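Local coordinates for protein putative ATPase Rv3679 (Mycobacterium tuberculosis H37Rv, PDB 6BS3) that forms one ATP-hydrolysing subunit of the heterodimeric BagAB complex, an ArsA/Get3-like ATPase needed for resistance to nitric oxide and to elevated glycerol, at residues G30-S35 / H207-L212; L211-P216 / V239-P244. One frame throughout, in Å; residues are numbered along the deposited sequence.

Contact 1. Residues G30-S35 / H207-L212. With MG (magnesium ion), chain D; ADP (adenosine-5'-diphosphate), chain C.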
loop_
_atom_site.group_PDB
_atom_site.type_symbol
_atom_site.label_atom_id
_atom_site.label_comp_id
_atom_site.label_asym_id
_atom_site.label_seq_id
_atom_site.Cartn_x
_atom_site.Cartn_y
_atom_site.Cartn_z
ATOM N N GLY A 30 -3.331 -2.428 0.782
ATOM C CA GLY A 30 -2.312 -2.371 -0.264
ATOM C C GLY A 30 -1.068 -3.141 0.157
ATOM O O GLY A 30 -0.678 -3.101 1.334
ATOM N N GLY A 31 -0.487 -3.888 -0.787
ATOM C CA GLY A 31 0.712 -4.698 -0.572
ATOM C C GLY A 31 0.508 -6.018 0.155
ATOM O O GLY A 31 1.491 -6.681 0.472
ATOM N N THR A 32 -0.748 -6.431 0.435
ATOM C CA THR A 32 -0.987 -7.711 1.133
ATOM C C THR A 32 -1.045 -8.917 0.187
ATOM O O THR A 32 -0.832 -10.043 0.628
ATOM C CB THR A 32 -2.203 -7.649 2.051
ATOM O OG1 THR A 32 -3.356 -7.298 1.285
ATOM C CG2 THR A 32 -2.008 -6.671 3.226
ATOM N N GLY A 33 -1.311 -8.684 -1.096
ATOM C CA GLY A 33 -1.345 -9.756 -2.085
ATOM C C GLY A 33 -2.637 -9.968 -2.838
ATOM O O GLY A 33 -2.822 -11.053 -3.387
ATOM N N LYS A 34 -3.528 -8.955 -2.906
ATOM C CA LYS A 34 -4.814 -9.040 -3.628
ATOM C C LYS A 34 -4.656 -9.522 -5.071
ATOM O O LYS A 34 -5.352 -10.456 -5.470
ATOM C CB LYS A 34 -5.528 -7.676 -3.675
ATOM C CG LYS A 34 -6.107 -7.168 -2.366
ATOM C CD LYS A 34 -6.801 -5.804 -2.584
ATOM C CE LYS A 34 -5.848 -4.691 -2.979
ATOM N NZ LYS A 34 -4.755 -4.503 -1.983
ATOM N N SER A 35 -3.768 -8.867 -5.855
ATOM C CA SER A 35 -3.524 -9.202 -7.260
ATOM C C SER A 35 -3.012 -10.610 -7.453
ATOM O O SER A 35 -3.533 -11.320 -8.302
ATOM C CB SER A 35 -2.581 -8.195 -7.921
ATOM O OG SER A 35 -3.133 -6.887 -7.926
ATOM N N HIS A 207 -13.667 -11.772 -0.225
ATOM C CA HIS A 207 -12.512 -12.371 0.435
ATOM C C HIS A 207 -11.557 -11.241 0.815
ATOM O O HIS A 207 -11.403 -10.271 0.074
ATOM C CB HIS A 207 -11.813 -13.426 -0.461
ATOM C CG HIS A 207 -12.758 -14.425 -1.044
ATOM N ND1 HIS A 207 -13.422 -15.346 -0.242
ATOM C CD2 HIS A 207 -13.177 -14.573 -2.322
ATOM C CE1 HIS A 207 -14.211 -16.023 -1.060
ATOM N NE2 HIS A 207 -14.082 -15.605 -2.324
ATOM N N LEU A 208 -10.962 -11.351 1.995
ATOM C CA LEU A 208 -10.097 -10.313 2.536
ATOM C C LEU A 208 -8.717 -10.852 2.794
ATOM O O LEU A 208 -8.507 -11.681 3.675
ATOM C CB LEU A 208 -10.707 -9.696 3.812
ATOM C CG LEU A 208 -12.101 -9.099 3.649
ATOM C CD1 LEU A 208 -13.187 -10.093 4.067
ATOM C CD2 LEU A 208 -12.214 -7.786 4.374
ATOM N N VAL A 209 -7.783 -10.395 1.983
ATOM C CA VAL A 209 -6.377 -10.746 2.105
ATOM C C VAL A 209 -5.774 -9.898 3.228
ATOM O O VAL A 209 -6.020 -8.703 3.311
ATOM C CB VAL A 209 -5.623 -10.554 0.759
ATOM C CG1 VAL A 209 -4.128 -10.847 0.909
ATOM C CG2 VAL A 209 -6.232 -11.437 -0.321
ATOM N N THR A 210 -4.985 -10.538 4.085
ATOM C CA THR A 210 -4.272 -9.886 5.174
ATOM C C THR A 210 -2.881 -10.482 5.344
ATOM O O THR A 210 -2.623 -11.604 4.904
ATOM C CB THR A 210 -5.116 -9.911 6.490
ATOM O OG1 THR A 210 -4.532 -8.995 7.416
ATOM C CG2 THR A 210 -5.215 -11.310 7.130
ATOM N N LEU A 211 -1.993 -9.718 6.000
ATOM C CA LEU A 211 -0.667 -10.157 6.437
ATOM C C LEU A 211 -0.745 -10.194 7.964
ATOM O O LEU A 211 -1.611 -9.525 8.554
ATOM C CB LEU A 211 0.456 -9.208 5.966
ATOM C CG LEU A 211 0.675 -9.080 4.436
ATOM C CD1 LEU A 211 1.616 -7.945 4.123
ATOM C CD2 LEU A 211 1.192 -10.375 3.808
ATOM N N LEU A 212 0.111 -11.002 8.611
ATOM C CA LEU A 212 0.121 -11.055 10.081
ATOM C C LEU A 212 0.924 -9.865 10.611
ATOM O O LEU A 212 1.983 -10.011 11.224
ATOM C CB LEU A 212 0.584 -12.424 10.649
ATOM C CG LEU A 212 -0.385 -13.608 10.425
ATOM C CD1 LEU A 212 0.027 -14.832 11.238
ATOM C CD2 LEU A 212 -1.853 -13.229 10.742
HETATM MG MG MG D . -2.562 -4.952 -6.854
HETATM P PB ADP C . -1.713 -5.997 -3.608
HETATM O O1B ADP C . -2.406 -6.170 -4.977
HETATM O O2B ADP C . -1.043 -4.604 -3.547
HETATM O O3B ADP C . -2.613 -6.240 -2.426
HETATM P PA ADP C . 0.407 -7.811 -4.627
HETATM O O1A ADP C . 0.873 -6.843 -5.728
HETATM O O2A ADP C . -0.310 -8.978 -5.189
HETATM O O3A ADP C . -0.504 -7.031 -3.579
HETATM O "O5'" ADP C . 1.584 -8.182 -3.630
HETATM C "C5'" ADP C . 2.512 -7.265 -3.006
HETATM C "C4'" ADP C . 3.905 -7.821 -3.193
HETATM O "O4'" ADP C . 4.028 -9.057 -2.460
HETATM C "C3'" ADP C . 4.319 -8.146 -4.631
HETATM O "O3'" ADP C . 5.690 -7.831 -4.818
HETATM C "C2'" ADP C . 4.050 -9.653 -4.736
HETATM O "O2'" ADP C . 4.815 -10.310 -5.741
HETATM C "C1'" ADP C . 4.405 -10.114 -3.324
HETATM N N9 ADP C . 3.734 -11.335 -2.878
HETATM C C8 ADP C . 2.383 -11.571 -2.823
HETATM N N7 ADP C . 2.063 -12.733 -2.305
HETATM C C5 ADP C . 3.290 -13.307 -2.002
HETATM C C6 ADP C . 3.646 -14.533 -1.396
HETATM N N6 ADP C . 2.764 -15.460 -1.016
HETATM N N1 ADP C . 4.962 -14.777 -1.191
HETATM C C2 ADP C . 5.857 -13.861 -1.581
HETATM N N3 ADP C . 5.642 -12.684 -2.179
HETATM C C4 ADP C . 4.328 -12.457 -2.352
HETATM O O HOH W 1 -2.781 -3.880 -8.660
HETATM O O HOH W 2 -4.512 -4.818 -6.641
HETATM O O HOH W 3 -2.223 -3.139 -5.348
HETATM O O HOH W 4 -0.648 -5.518 -7.490
#

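Contact 2. Residues L211-P216 / V239-P244. With ADP (adenosine-5'-diphosphate), chain C.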
loop_
_atom_site.group_PDB
_atom_site.type_symbol
_atom_site.label_atom_id
_atom_site.label_comp_id
_atom_site.label_asym_id
_atom_site.label_seq_id
_atom_site.Cartn_x
_atom_site.Cartn_y
_atom_site.Cartn_z
ATOM N N LEU A 211 -1.993 -9.718 6.000
ATOM C CA LEU A 211 -0.667 -10.157 6.437
ATOM C C LEU A 211 -0.745 -10.194 7.964
ATOM O O LEU A 211 -1.611 -9.525 8.554
ATOM C CB LEU A 211 0.456 -9.208 5.966
ATOM C CG LEU A 211 0.675 -9.080 4.436
ATOM C CD1 LEU A 211 1.616 -7.945 4.123
ATOM C CD2 LEU A 211 1.192 -10.375 3.808
ATOM N N LEU A 212 0.111 -11.002 8.611
ATOM C CA LEU A 212 0.121 -11.055 10.081
ATOM C C LEU A 212 0.924 -9.865 10.611
ATOM O O LEU A 212 1.983 -10.011 11.224
ATOM C CB LEU A 212 0.584 -12.424 10.649
ATOM C CG LEU A 212 -0.385 -13.608 10.425
ATOM C CD1 LEU A 212 0.027 -14.832 11.238
ATOM C CD2 LEU A 212 -1.853 -13.229 10.742
ATOM N N GLU A 213 0.402 -8.669 10.317
ATOM C CA GLU A 213 0.921 -7.341 10.669
ATOM C C GLU A 213 -0.257 -6.527 11.160
ATOM O O GLU A 213 -1.374 -6.751 10.711
ATOM C CB GLU A 213 1.577 -6.680 9.447
ATOM C CG GLU A 213 2.851 -7.385 9.012
ATOM C CD GLU A 213 3.433 -6.992 7.671
ATOM O OE1 GLU A 213 3.089 -5.907 7.148
ATOM O OE2 GLU A 213 4.249 -7.783 7.144
ATOM N N ALA A 214 -0.020 -5.625 12.096
ATOM C CA ALA A 214 -1.029 -4.816 12.801
ATOM C C ALA A 214 -2.044 -4.090 11.908
ATOM O O ALA A 214 -3.244 -4.282 12.093
ATOM C CB ALA A 214 -0.346 -3.821 13.734
ATOM N N LEU A 215 -1.566 -3.264 10.957
ATOM C CA LEU A 215 -2.413 -2.472 10.066
ATOM C C LEU A 215 -3.238 -3.334 9.090
ATOM O O LEU A 215 -4.449 -3.105 9.041
ATOM C CB LEU A 215 -1.620 -1.372 9.341
ATOM C CG LEU A 215 -0.997 -0.270 10.213
ATOM C CD1 LEU A 215 -0.229 0.709 9.348
ATOM C CD2 LEU A 215 -2.053 0.488 11.027
ATOM N N PRO A 216 -2.672 -4.345 8.358
ATOM C CA PRO A 216 -3.519 -5.176 7.477
ATOM C C PRO A 216 -4.636 -5.913 8.226
ATOM O O PRO A 216 -5.746 -6.015 7.711
ATOM C CB PRO A 216 -2.517 -6.139 6.836
ATOM C CG PRO A 216 -1.213 -5.442 6.912
ATOM C CD PRO A 216 -1.251 -4.742 8.228
ATOM N N VAL A 239 -4.932 -15.358 4.933
ATOM C CA VAL A 239 -3.689 -14.949 5.589
ATOM C C VAL A 239 -2.536 -15.324 4.680
ATOM O O VAL A 239 -2.189 -16.495 4.570
ATOM C CB VAL A 239 -3.510 -15.461 7.054
ATOM C CG1 VAL A 239 -2.172 -14.991 7.637
ATOM C CG2 VAL A 239 -4.661 -15.011 7.953
ATOM N N ASN A 240 -1.969 -14.318 4.004
ATOM C CA ASN A 240 -0.854 -14.474 3.081
ATOM C C ASN A 240 0.508 -14.430 3.798
ATOM O O ASN A 240 0.614 -13.955 4.939
ATOM C CB ASN A 240 -0.928 -13.366 2.012
ATOM C CG ASN A 240 -0.152 -13.641 0.745
ATOM O OD1 ASN A 240 0.159 -14.793 0.401
ATOM N ND2 ASN A 240 0.178 -12.578 0.015
ATOM N N ARG A 241 1.546 -14.929 3.095
ATOM C CA ARG A 241 2.974 -14.950 3.468
ATOM C C ARG A 241 3.241 -15.461 4.880
ATOM O O ARG A 241 3.910 -14.796 5.679
ATOM C CB ARG A 241 3.666 -13.595 3.244
ATOM C CG ARG A 241 3.451 -13.022 1.866
ATOM C CD ARG A 241 4.531 -12.057 1.450
ATOM N NE ARG A 241 4.696 -10.960 2.397
ATOM C CZ ARG A 241 5.611 -10.008 2.285
ATOM N NH1 ARG A 241 6.432 -9.987 1.240
ATOM N NH2 ARG A 241 5.708 -9.062 3.210
ATOM N N ASN A 242 2.745 -16.676 5.162
ATOM C CA ASN A 242 2.987 -17.330 6.428
ATOM C C ASN A 242 4.419 -17.821 6.446
ATOM O O ASN A 242 5.017 -18.006 5.389
ATOM C CB ASN A 242 2.016 -18.480 6.631
ATOM C CG ASN A 242 0.666 -17.997 7.056
ATOM O OD1 ASN A 242 0.451 -17.634 8.233
ATOM N ND2 ASN A 242 -0.265 -17.976 6.099
ATOM N N ILE A 243 4.990 -17.966 7.652
ATOM C CA ILE A 243 6.368 -18.437 7.833
ATOM C C ILE A 243 6.394 -19.600 8.830
ATOM O O ILE A 243 5.485 -19.685 9.664
ATOM C CB ILE A 243 7.371 -17.292 8.178
ATOM C CG1 ILE A 243 6.978 -16.550 9.480
ATOM C CG2 ILE A 243 7.557 -16.348 6.985
ATOM C CD1 ILE A 243 8.008 -15.662 10.055
ATOM N N PRO A 244 7.397 -20.477 8.752
ATOM C CA PRO A 244 7.485 -21.608 9.634
ATOM C C PRO A 244 7.909 -21.199 11.046
ATOM O O PRO A 244 8.773 -20.411 11.180
ATOM C CB PRO A 244 8.564 -22.433 8.952
ATOM C CG PRO A 244 9.442 -21.404 8.344
ATOM C CD PRO A 244 8.482 -20.382 7.816
HETATM P PB ADP C . -1.713 -5.997 -3.608
HETATM O O1B ADP C . -2.406 -6.170 -4.977
HETATM O O2B ADP C . -1.043 -4.604 -3.547
HETATM O O3B ADP C . -2.613 -6.240 -2.426
HETATM P PA ADP C . 0.407 -7.811 -4.627
HETATM O O1A ADP C . 0.873 -6.843 -5.728
HETATM O O2A ADP C . -0.310 -8.978 -5.189
HETATM O O3A ADP C . -0.504 -7.031 -3.579
HETATM O "O5'" ADP C . 1.584 -8.182 -3.630
HETATM C "C5'" ADP C . 2.512 -7.265 -3.006
HETATM C "C4'" ADP C . 3.905 -7.821 -3.193
HETATM O "O4'" ADP C . 4.028 -9.057 -2.460
HETATM C "C3'" ADP C . 4.319 -8.146 -4.631
HETATM O "O3'" ADP C . 5.690 -7.831 -4.818
HETATM C "C2'" ADP C . 4.050 -9.653 -4.736
HETATM O "O2'" ADP C . 4.815 -10.310 -5.741
HETATM C "C1'" ADP C . 4.405 -10.114 -3.324
HETATM N N9 ADP C . 3.734 -11.335 -2.878
HETATM C C8 ADP C . 2.383 -11.571 -2.823
HETATM N N7 ADP C . 2.063 -12.733 -2.305
HETATM C C5 ADP C . 3.290 -13.307 -2.002
HETATM C C6 ADP C . 3.646 -14.533 -1.396
HETATM N N6 ADP C . 2.764 -15.460 -1.016
HETATM N N1 ADP C . 4.962 -14.777 -1.191
HETATM C C2 ADP C . 5.857 -13.861 -1.581
HETATM N N3 ADP C . 5.642 -12.684 -2.179
HETATM C C4 ADP C . 4.328 -12.457 -2.352
HETATM O O HOH W 5 1.837 -12.630 7.103
#

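Contact 1. Residues G30-S35 / H207-L212
Thr32 of the P-loop (Walker A motif) packs against Val209 and Leu211, whose side chains point toward it from strand 204-210 and the residue after it; that strand runs parallel to strand 23-28, which leads into the loop. The meeting is van der Waals packing of methyls on a threonine and its carbonyl. Val209 CG1, anti to its own backbone N (chi1 177°), lies 3.4 Å from Thr32 O, while the methyl Thr32 CG2 rests 3.8 Å from Leu211 CG. Thr32 OG1 touches Val209 CG1 as well and is hydrogen-bonded to Lys29 O within the loop.

Polar and ionic bonds surround the ADP phosphates. Gly31 N donates to O2B, Gly33 N to O3B, and Ser35 N to O1B with an N-H...O angle of 165°. Gly31 and Gly33 both have positive phi, and at Gly33 a side chain would jam against the preceding carbonyl O. O3B also accepts from Lys34 N, and Lys34 NZ, also bonded to Gly28 O, closes on the same ADP O3B at 2.8 Å; three donors thus grip one oxygen. Magnesium completes the site, coordinated by four waters, by ADP O1B at 2.2 Å and by Ser35 OG at 2.3 Å.

Contact 2. Residues L211-P216 / V239-P244
Asn240 O is tied to Leu212 N through one water, which donates to Asn240 O and accepts from Leu212 N, each at 2.8 Å, and so bridges the two segments. Beside it Leu211 CD2 lies 3.8 Å from Asn240 O and equally close to Arg241 NE, meeting the guanidinium obliquely. The leucine's branch divides the work: CD2 makes both of these contacts, while CD1 is on the P-loop side. Leu212 crosses Val239 at about a right angle, with CD2 3.6 Å from Val239 CG1, an apolar pairing of two branched side chains.

Asn240 turns its amide to the adenine: OD1 accepts a weak bond from ADP N6 at 3.0 Å, and ND2 lies 3.0 Å from ADP N7 while donating to Thr32 O. An asparagine fits because it offers an acceptor and a donor together. Arg241 lays CG and CD against the adenine, CG 3.6 Å from ADP C6, and the bend at chi3 (-56°) then directs NE toward Leu211 CD2. Glu213 is the N-cap of helix 214-229. The contact joins the two strand ends of a beta-alpha-beta unit, and the residues ending its second strand supply the adenine side of the site in this P-loop NTPase.

In the fold
The centres of contacts 1 and 2 lie about 9 Å apart, and the two share Leu211 and Leu212, in the turn between strand 204-210 and helix 214-229. Along the chain the P-loop comes first, then, far later, this strand and turn, and after the helix the strand 234-242. Strands 23-28, 204-210 and 234-242 are parallel neighbours in one mixed sheet, so the three loops at their ends sit side by side. Thr32 CG2 also packs on Pro216 CB, and Thr210 O accepts a probable bond from Asn240 N. Contact 1 holds the phosphate end of ADP and contact 2 the adenine end, which places one nucleotide across the C-terminal ends of the central parallel strands.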